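Local coordinates for putative sugar binding protein (Bacteroides vulgatus ATCC 8482, PDB 3KEZ) that probably binds sugars at the outer membrane as a calcium-containing member of the SusD family of nutrient-binding proteins, at residues K112-G117 with E182-D187; S60-G65 with Y281-I286. All blocks are in the same frame, centred on the assembly; numbering follows the deposited sequence.

Contact 1 (K112-G117 with E182-D187); sequences KNDLKG and ELLSGD
Asp114 reaches across to the backbone of Ser185: its OD1 accepts from Ser185 N at 2.7 Å, with an N-H...O angle of 169°, so the bond is short and nearly straight. The amide meets OD1 on the anti side of the carboxylate, 18° out of its plane. Asp114 carries CG anti to its own N (chi1 179°), a setting that swings the carboxylate off the helix flank and toward the backbone that follows Leu184. Asp114 OD1 also lies 3.5 Å from Leu184 CD2 and equally near Ser185 CB, so that carbon atoms of both residues flank the bond.

Leu183 does most of the nonpolar work and straddles the helix surface. Its CB sits 3.4 Å from the carbonyl oxygen of Asn113, while the two methyls part: CD2 comes up to Asn113 CG, the side chains crossing at about a right angle, and CD1 lies 3.8 Å from Lys116 CD, against the extended methylene chain of that lysine. One residue on, Leu184 CD2 packs on the backbone of Gly117, 3.6 Å from its C atom; a CB at Gly117 would clash with Leu184 CG, which shows how closely the chains approach.

The contact joins two helices of the predominantly helical, TPR-related SusD fold: residues 112-117 are an early part of helix 109-134, and the other segment runs from the end of helix 166-183 into the loop that follows. Beyond this shell, Asp114 OD2 is held by Gln118 NE2, fixing the carboxylate's rotation from its other oxygen, and Lys116 NZ forms a salt bridge to Asp100. After Leu184 the loop is shaped by an ST turn, Ser185 OG accepting from Asp187 N at 3.0 Å, and by backbone bonding of Ser185 with Arg195.

Contact 2 (S60-G65 with Y281-I286); sequences STKRTG and YDDMCI
The guanidinium of Arg63 lies flat on one face of the Tyr281 ring, planes 11° apart and centres 3.7 Å apart, a stacked cation-pi pair. NH1 stands over the middle of the ring, and Tyr281 CE2 faces the centre of the guanidinium, 3.3 Å from Arg63 CZ. At the guanidinium edge, in plane, water 2 accepts from NH1 and donates to Asp283 OD2, while NE forms a salt bridge with Glu270. A bend at chi2 turns the Arg63 chain so that the guanidinium is laid over the ring.

The Asp283 carboxylate grips the two central amides of a turn. OD2 takes Arg63 N at 2.6 Å and OD1 takes Thr64 N at 2.9 Å, each through its syn lone pair; Thr64 OG1 also donates to OD1, from the anti side and 33° out of plane. These donors lie in the type I beta turn Lys62 to Gly65, which leads from strand 55-57 towards helix 65-68, and Asp283 immediately precedes strand 284-286, the antiparallel partner of 55-57. Were Asp283 replaced by an alanine, the two turn amides and the Thr64 hydroxyl would probably lose the carboxylate they share, and water 2 its acceptor.

Lys62 runs past Asp283 in the opposite sense, its CB 3.3 Å from Asp283 OD2. NZ then donates to Tyr281 O at 3.0 Å, tilted 19° from the carbonyl plane, and water 1 bridges the same two atoms. On the far flank, Thr64 CG2 lies 4.1 Å from SE of selenomethionine Met284, where Tyr46 and Val50 of helix 43-50 touch both side chains.

The two contacts lie on opposite sides of the chain's centre, their own centres about 39 Å apart and their nearest atoms about 27 Å apart, so neither touches the other. Along the sequence contact 1 is nested within contact 2: 60-65 comes first, then 112-117 and 182-187, and finally 281-286. They share no helix or strand. Contact 1 packs helix 109-134 against the end of helix 166-183, locally within the N-terminal part, whereas contact 2 ties that part to the later SusD-family region at the end of the two-stranded sheet, whose strand 284-286 belongs to the contact. Both lie away from the calcium site.

Contact 1 (K112-G117 with E182-D187)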
# COMPACT_ATOMS: atom_id res chain seq x y z
N LYS A 112 1.76 -5.29 26.25
CA LYS A 112 2.31 -3.94 26.11
C LYS A 112 3.33 -3.88 24.98
O LYS A 112 3.33 -2.92 24.21
CB LYS A 112 2.91 -3.44 27.43
CG LYS A 112 3.74 -2.16 27.36
CD LYS A 112 5.22 -2.50 27.35
CE LYS A 112 6.10 -1.37 26.95
NZ LYS A 112 7.52 -1.67 27.31
N ASN A 113 4.21 -4.87 24.87
CA ASN A 113 5.16 -4.85 23.77
C ASN A 113 4.46 -4.81 22.41
O ASN A 113 4.89 -4.09 21.51
CB ASN A 113 6.17 -5.99 23.86
CG ASN A 113 7.23 -5.71 24.91
OD1 ASN A 113 7.47 -4.54 25.26
ND2 ASN A 113 7.83 -6.75 25.45
N ASP A 114 3.38 -5.56 22.26
CA ASP A 114 2.65 -5.57 20.98
C ASP A 114 1.98 -4.22 20.68
O ASP A 114 2.02 -3.74 19.54
CB ASP A 114 1.60 -6.66 20.97
CG ASP A 114 0.81 -6.69 19.70
OD1 ASP A 114 1.34 -7.19 18.68
OD2 ASP A 114 -0.33 -6.20 19.72
N LEU A 115 1.38 -3.61 21.70
CA LEU A 115 0.78 -2.29 21.53
C LEU A 115 1.85 -1.30 21.06
O LEU A 115 1.63 -0.52 20.15
CB LEU A 115 0.14 -1.81 22.83
CG LEU A 115 -1.08 -2.52 23.44
CD1 LEU A 115 -1.56 -1.72 24.64
CD2 LEU A 115 -2.19 -2.64 22.42
N LYS A 116 3.01 -1.30 21.73
CA LYS A 116 4.10 -0.42 21.31
C LYS A 116 4.54 -0.75 19.88
O LYS A 116 4.80 0.15 19.09
CB LYS A 116 5.27 -0.54 22.29
CG LYS A 116 6.53 0.26 21.95
CD LYS A 116 7.65 0.01 23.03
CE LYS A 116 8.98 0.64 22.59
NZ LYS A 116 10.04 0.54 23.62
N GLY A 117 4.65 -2.04 19.57
CA GLY A 117 4.97 -2.47 18.20
C GLY A 117 3.98 -2.00 17.16
O GLY A 117 4.34 -1.62 16.04
N GLU A 182 10.30 -6.83 16.29
CA GLU A 182 10.81 -7.44 17.47
C GLU A 182 9.85 -7.34 18.65
O GLU A 182 10.07 -7.98 19.68
CB GLU A 182 12.11 -6.74 17.84
CG GLU A 182 13.25 -6.90 16.83
CD GLU A 182 14.31 -5.79 16.93
OE1 GLU A 182 14.27 -4.96 17.87
OE2 GLU A 182 15.20 -5.72 16.06
N LEU A 183 8.81 -6.51 18.52
CA LEU A 183 7.88 -6.23 19.59
C LEU A 183 6.46 -6.79 19.36
O LEU A 183 5.81 -7.26 20.29
CB LEU A 183 7.82 -4.72 19.82
CG LEU A 183 9.03 -4.04 20.45
CD1 LEU A 183 8.83 -2.56 20.50
CD2 LEU A 183 9.31 -4.58 21.84
N LEU A 184 6.00 -6.72 18.11
CA LEU A 184 4.69 -7.18 17.73
C LEU A 184 4.50 -8.67 17.93
O LEU A 184 5.42 -9.48 17.70
CB LEU A 184 4.45 -6.89 16.25
CG LEU A 184 4.15 -5.46 15.83
CD1 LEU A 184 4.52 -5.24 14.37
CD2 LEU A 184 2.69 -5.17 16.10
N SER A 185 3.30 -9.06 18.30
CA SER A 185 2.95 -10.49 18.34
C SER A 185 2.79 -11.02 16.91
O SER A 185 2.40 -10.25 16.02
CB SER A 185 1.62 -10.66 19.05
OG SER A 185 1.20 -12.01 18.92
N GLY A 186 3.12 -12.30 16.70
CA GLY A 186 2.78 -13.05 15.47
C GLY A 186 1.37 -13.65 15.39
O GLY A 186 1.01 -14.26 14.38
N ASP A 187 0.58 -13.50 16.44
CA ASP A 187 -0.80 -13.98 16.43
C ASP A 187 -1.66 -13.26 15.40
O ASP A 187 -1.43 -12.08 15.07
CB ASP A 187 -1.46 -13.82 17.81
CG ASP A 187 -0.78 -14.64 18.88
OD1 ASP A 187 0.12 -15.43 18.56
OD2 ASP A 187 -1.16 -14.51 20.04

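Contact 2 (S60-G65 with Y281-I286)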
# COMPACT_ATOMS: atom_id res chain seq x y z
N SER A 60 -12.52 11.94 -16.92
CA SER A 60 -11.81 13.05 -16.30
C SER A 60 -12.49 13.62 -15.06
O SER A 60 -11.82 14.20 -14.20
CB SER A 60 -11.64 14.17 -17.30
OG SER A 60 -10.83 13.72 -18.37
N THR A 61 -13.80 13.43 -14.96
CA THR A 61 -14.60 13.98 -13.87
C THR A 61 -14.80 13.00 -12.70
O THR A 61 -15.48 13.31 -11.72
CB THR A 61 -15.97 14.43 -14.42
OG1 THR A 61 -16.67 13.30 -14.99
CG2 THR A 61 -15.78 15.50 -15.51
N LYS A 62 -14.18 11.83 -12.78
CA LYS A 62 -14.23 10.84 -11.69
C LYS A 62 -13.38 11.24 -10.47
O LYS A 62 -12.49 12.07 -10.56
CB LYS A 62 -13.77 9.49 -12.23
CG LYS A 62 -14.67 8.94 -13.35
CD LYS A 62 -16.12 8.81 -12.91
CE LYS A 62 -16.96 8.14 -13.98
NZ LYS A 62 -18.26 7.76 -13.40
N ARG A 63 -13.63 10.65 -9.32
CA ARG A 63 -12.79 11.00 -8.16
C ARG A 63 -11.29 10.83 -8.44
O ARG A 63 -10.50 11.56 -7.89
CB ARG A 63 -13.12 10.18 -6.92
CG ARG A 63 -14.17 10.80 -6.04
CD ARG A 63 -15.53 10.30 -6.32
NE ARG A 63 -16.53 10.89 -5.43
CZ ARG A 63 -17.79 11.11 -5.78
NH1 ARG A 63 -18.26 10.73 -6.98
NH2 ARG A 63 -18.61 11.66 -4.92
N THR A 64 -10.92 9.84 -9.26
CA THR A 64 -9.51 9.55 -9.61
C THR A 64 -8.96 10.35 -10.78
O THR A 64 -7.75 10.28 -11.11
CB THR A 64 -9.32 8.08 -9.91
OG1 THR A 64 -10.28 7.65 -10.90
CG2 THR A 64 -9.49 7.28 -8.64
N GLY A 65 -9.83 11.15 -11.39
CA GLY A 65 -9.52 11.84 -12.64
C GLY A 65 -8.28 12.71 -12.53
O GLY A 65 -7.35 12.54 -13.32
N TYR A 281 -19.36 4.04 -8.04
CA TYR A 281 -19.14 5.30 -8.77
C TYR A 281 -18.51 5.13 -10.18
O TYR A 281 -18.25 6.13 -10.86
CB TYR A 281 -18.27 6.28 -7.95
CG TYR A 281 -19.01 7.13 -6.93
CD1 TYR A 281 -20.27 7.68 -7.21
CD2 TYR A 281 -18.43 7.43 -5.70
CE1 TYR A 281 -20.96 8.46 -6.25
CE2 TYR A 281 -19.11 8.21 -4.76
CZ TYR A 281 -20.36 8.72 -5.04
OH TYR A 281 -21.00 9.48 -4.09
N ASP A 282 -18.30 3.90 -10.62
CA ASP A 282 -17.72 3.65 -11.97
C ASP A 282 -16.46 4.50 -12.17
O ASP A 282 -16.32 5.22 -13.18
CB ASP A 282 -18.73 3.96 -13.07
CG ASP A 282 -20.10 3.33 -12.83
OD1 ASP A 282 -20.85 3.91 -12.04
OD2 ASP A 282 -20.42 2.29 -13.45
N ASP A 283 -15.57 4.47 -11.20
CA ASP A 283 -14.61 5.56 -11.06
C ASP A 283 -13.26 5.20 -11.67
O ASP A 283 -12.67 6.00 -12.40
CB ASP A 283 -14.46 5.94 -9.60
CG ASP A 283 -13.96 7.35 -9.42
OD1 ASP A 283 -12.72 7.52 -9.39
OD2 ASP A 283 -14.81 8.28 -9.37
N MSE A 284 -12.78 4.01 -11.37
CA MSE A 284 -11.47 3.59 -11.88
C MSE A 284 -11.55 2.16 -12.41
O MSE A 284 -12.20 1.30 -11.81
CB MSE A 284 -10.42 3.75 -10.79
CG MSE A 284 -10.70 2.97 -9.52
SE MSE A 284 -9.47 3.25 -8.02
CE MSE A 284 -8.00 2.14 -8.55
N CYS A 285 -10.93 1.93 -13.58
CA CYS A 285 -10.98 0.61 -14.25
C CYS A 285 -9.58 0.21 -14.73
O CYS A 285 -8.62 1.01 -14.64
CB CYS A 285 -11.92 0.68 -15.45
SG CYS A 285 -11.38 1.88 -16.69
N ILE A 286 -9.45 -1.01 -15.25
CA ILE A 286 -8.17 -1.42 -15.82
C ILE A 286 -7.98 -0.76 -17.19
O ILE A 286 -8.95 -0.43 -17.85
CB ILE A 286 -8.03 -2.94 -15.96
CG1 ILE A 286 -8.98 -3.50 -17.01
CG2 ILE A 286 -8.14 -3.65 -14.60
CD1 ILE A 286 -8.90 -5.02 -17.16
O HOH W 1 -19.30 8.63 -10.87
O HOH W 2 -17.25 9.41 -9.27